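Local coordinates for protein peroxiredoxin (Akkermansia muciniphila, PDB 6KHX) that probably reduces hydrogen peroxide and organic hydroperoxides through reactive cysteines, as a typical 2-Cys peroxiredoxin, at residues L38-K43 / V71-D76. Sequence-based numbering, arbitrary orientation.
Sequences LFFYPK and VGCSTD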
ATOM      1  N   LEU B  38       6.559  37.117 -21.039  1.00 28.07           N
ATOM      2  CA  LEU B  38       5.239  36.672 -20.599  1.00 30.74           C
ATOM      3  C   LEU B  38       4.997  37.199 -19.192  1.00 28.19           C
ATOM      4  O   LEU B  38       5.777  36.907 -18.281  1.00 32.84           O
ATOM      5  CB  LEU B  38       5.151  35.143 -20.630  1.00 26.99           C
ATOM      6  CG  LEU B  38       3.897  34.483 -20.052  1.00 29.16           C
ATOM      7  CD1 LEU B  38       2.693  34.787 -20.931  1.00 29.88           C
ATOM      8  CD2 LEU B  38       4.074  32.977 -19.887  1.00 23.73           C
ATOM      9  N   PHE B  39       3.940  37.988 -19.005  1.00 25.71           N
ATOM     10  CA  PHE B  39       3.671  38.529 -17.677  1.00 28.11           C
ATOM     11  C   PHE B  39       2.226  38.272 -17.256  1.00 30.05           C
ATOM     12  O   PHE B  39       1.288  38.427 -18.045  1.00 25.32           O
ATOM     13  CB  PHE B  39       4.019  40.039 -17.586  1.00 27.28           C
ATOM     14  CG  PHE B  39       3.069  40.947 -18.311  1.00 28.08           C
ATOM     15  CD1 PHE B  39       3.188  41.161 -19.672  1.00 30.74           C
ATOM     16  CD2 PHE B  39       2.078  41.622 -17.616  1.00 28.38           C
ATOM     17  CE1 PHE B  39       2.314  42.008 -20.336  1.00 34.63           C
ATOM     18  CE2 PHE B  39       1.204  42.474 -18.274  1.00 33.38           C
ATOM     19  CZ  PHE B  39       1.321  42.666 -19.634  1.00 35.44           C
ATOM     20  N   PHE B  40       2.077  37.866 -15.996  1.00 28.77           N
ATOM     21  CA  PHE B  40       0.803  37.597 -15.346  1.00 31.04           C
ATOM     22  C   PHE B  40       0.461  38.740 -14.399  1.00 34.76           C
ATOM     23  O   PHE B  40       1.339  39.237 -13.677  1.00 37.98           O
ATOM     24  CB  PHE B  40       0.863  36.290 -14.538  1.00 26.48           C
ATOM     25  CG  PHE B  40       1.227  35.072 -15.347  1.00 28.61           C
ATOM     26  CD1 PHE B  40       2.546  34.815 -15.690  1.00 28.24           C
ATOM     27  CD2 PHE B  40       0.251  34.167 -15.737  1.00 31.39           C
ATOM     28  CE1 PHE B  40       2.882  33.694 -16.425  1.00 31.71           C
ATOM     29  CE2 PHE B  40       0.581  33.040 -16.467  1.00 31.99           C
ATOM     30  CZ  PHE B  40       1.897  32.799 -16.811  1.00 27.41           C
ATOM     31  N   TYR B  41      -0.821  39.097 -14.367  1.00 29.30           N
ATOM     32  CA  TYR B  41      -1.428  40.048 -13.448  1.00 32.93           C
ATOM     33  C   TYR B  41      -2.694  39.434 -12.869  1.00 32.61           C
ATOM     34  O   TYR B  41      -3.290  38.542 -13.481  1.00 33.39           O
ATOM     35  CB  TYR B  41      -1.758  41.376 -14.148  1.00 26.65           C
ATOM     36  CG  TYR B  41      -2.776  41.258 -15.254  1.00 28.51           C
ATOM     37  CD1 TYR B  41      -2.400  40.855 -16.532  1.00 26.35           C
ATOM     38  CD2 TYR B  41      -4.113  41.556 -15.027  1.00 27.87           C
ATOM     39  CE1 TYR B  41      -3.327  40.747 -17.551  1.00 27.54           C
ATOM     40  CE2 TYR B  41      -5.048  41.455 -16.036  1.00 26.20           C
ATOM     41  CZ  TYR B  41      -4.654  41.051 -17.297  1.00 30.57           C
ATOM     42  OH  TYR B  41      -5.590  40.945 -18.307  1.00 29.81           O
ATOM     43  N   PRO B  42      -3.149  39.906 -11.687  1.00 33.61           N
ATOM     44  CA  PRO B  42      -4.244  39.210 -10.984  1.00 31.72           C
ATOM     45  C   PRO B  42      -5.647  39.372 -11.553  1.00 30.54           C
ATOM     46  O   PRO B  42      -6.343  38.368 -11.736  1.00 29.66           O
ATOM     47  CB  PRO B  42      -4.169  39.790  -9.562  1.00 32.63           C
ATOM     48  CG  PRO B  42      -3.457  41.086  -9.706  1.00 31.48           C
ATOM     49  CD  PRO B  42      -2.479  40.892 -10.819  1.00 31.99           C
ATOM     50  N   LYS B  43      -6.096  40.598 -11.820  1.00 38.13           N
ATOM     51  CA  LYS B  43      -7.509  40.811 -12.114  1.00 32.59           C
ATOM     52  C   LYS B  43      -7.696  41.915 -13.147  1.00 37.50           C
ATOM     53  O   LYS B  43      -7.099  42.989 -13.022  1.00 42.78           O
ATOM     54  CB  LYS B  43      -8.262  41.189 -10.836  1.00 35.77           C
ATOM     55  CG  LYS B  43      -8.728  40.030  -9.979  1.00 35.70           C
ATOM     56  CD  LYS B  43      -9.407  40.552  -8.725  1.00 33.09           C
ATOM     57  CE  LYS B  43      -9.473  39.493  -7.649  1.00 30.44           C
ATOM     58  NZ  LYS B  43      -9.954  40.057  -6.365  1.00 35.25           N
ATOM     59  N   VAL B  71       3.459  39.245 -24.169  1.00 30.72           N
ATOM     60  CA  VAL B  71       2.221  38.510 -23.935  1.00 31.04           C
ATOM     61  C   VAL B  71       1.833  38.696 -22.476  1.00 32.53           C
ATOM     62  O   VAL B  71       2.634  38.410 -21.578  1.00 32.74           O
ATOM     63  CB  VAL B  71       2.361  37.010 -24.260  1.00 31.34           C
ATOM     64  CG1 VAL B  71       1.041  36.287 -24.039  1.00 24.96           C
ATOM     65  CG2 VAL B  71       2.861  36.789 -25.678  1.00 21.49           C
ATOM     66  N   GLY B  72       0.614  39.186 -22.245  1.00 33.44           N
ATOM     67  CA  GLY B  72       0.053  39.262 -20.915  1.00 32.98           C
ATOM     68  C   GLY B  72      -0.934  38.136 -20.656  1.00 32.72           C
ATOM     69  O   GLY B  72      -1.480  37.536 -21.577  1.00 29.75           O
ATOM     70  N   CYS B  73      -1.182  37.873 -19.376  1.00 31.61           N
ATOM     71  CA  CYS B  73      -2.052  36.772 -18.999  1.00 28.57           C
ATOM     72  C   CYS B  73      -2.628  37.009 -17.612  1.00 32.90           C
ATOM     73  O   CYS B  73      -1.907  37.403 -16.689  1.00 30.25           O
ATOM     74  CB  CYS B  73      -1.289  35.444 -19.021  1.00 31.13           C
ATOM     75  SG  CYS B  73      -2.287  34.024 -18.546  1.00 35.44           S
ATOM     76  N   SER B  74      -3.923  36.725 -17.472  1.00 28.69           N
ATOM     77  CA  SER B  74      -4.580  36.634 -16.176  1.00 32.58           C
ATOM     78  C   SER B  74      -5.600  35.510 -16.247  1.00 31.87           C
ATOM     79  O   SER B  74      -5.907  34.994 -17.327  1.00 27.07           O
ATOM     80  CB  SER B  74      -5.267  37.949 -15.782  1.00 27.97           C
ATOM     81  OG  SER B  74      -6.563  38.035 -16.357  1.00 29.94           O
ATOM     82  N   THR B  75      -6.153  35.148 -15.087  1.00 29.56           N
ATOM     83  CA  THR B  75      -7.137  34.075 -15.025  1.00 30.97           C
ATOM     84  C   THR B  75      -8.552  34.554 -15.322  1.00 32.44           C
ATOM     85  O   THR B  75      -9.503  33.802 -15.093  1.00 33.70           O
ATOM     86  CB  THR B  75      -7.097  33.363 -13.665  1.00 32.52           C
ATOM     87  OG1 THR B  75      -7.355  34.291 -12.605  1.00 36.49           O
ATOM     88  CG2 THR B  75      -5.745  32.705 -13.444  1.00 31.37           C
ATOM     89  N   ASP B  76      -8.712  35.788 -15.800  1.00 30.73           N
ATOM     90  CA  ASP B  76      -9.999  36.266 -16.280  1.00 31.27           C
ATOM     91  C   ASP B  76     -10.310  35.682 -17.655  1.00 32.54           C
ATOM     92  O   ASP B  76      -9.426  35.213 -18.380  1.00 31.52           O
ATOM     93  CB  ASP B  76     -10.015  37.790 -16.352  1.00 32.90           C
ATOM     94  CG  ASP B  76      -9.726  38.429 -15.018  1.00 36.08           C
ATOM     95  OD1 ASP B  76     -10.574  38.318 -14.106  1.00 36.57           O
ATOM     96  OD2 ASP B  76      -8.638  39.018 -14.873  1.00 34.79           O
TER
HETATM   97  O   HOH W   1      -5.252  35.884 -12.328  1.00 29.57           O
HETATM   98  O   HOH W   2      -9.025  37.453 -11.852  1.00 36.29           O
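Leu38 lies beside Val71 in the parallel pairing of strands 35-40 and 68-74, neighbours in the central sheet of the thioredoxin fold; helices 48-58 and 60-65 fall in the connection between them. The leucine touches its partner through CD1, 3.8 Å from Val71 CG1. Phe39 N then donates to Val71 O, and Phe39 O receives a weak bond from Cys73 N. On the other side of the sheet from Leu38, the Phe39 ring lays one face over Gly72 CA, 3.9 Å from the ring centroid, in a CH-pi contact. Phe40 returns to the face of Leu38, its CE2 3.7 Å from Cys73 SG in an oblique sulfur-aromatic contact. Tyr41 N closes the ladder on Cys73 O. With CG between its own backbone N and carbonyl carbon (chi1 63°), the Tyr41 ring swings across Ser74, whose CB sits over one face, 3.6 Å from the centroid, while the hydroxyl reaches Asp44. Cutting Tyr41 back to alanine is likely to uncover Ser74 CB and leave Asp44 OD1 without its phenolic partner. Beyond the strands, water takes over: Pro42 O accepts from two waters, one of which accepts from Thr75 N while the other donates to Asp76 OD1. Lys43 NZ forms salt bridges with Glu133 of its own chain and with Glu78 of the second subunit, and Lys43 CA packs near Asp76 OD2. That oxygen accepts from Asp44 N and, on its anti side, from Ser74 OG at 2.7 Å, 28° out of the carboxylate plane.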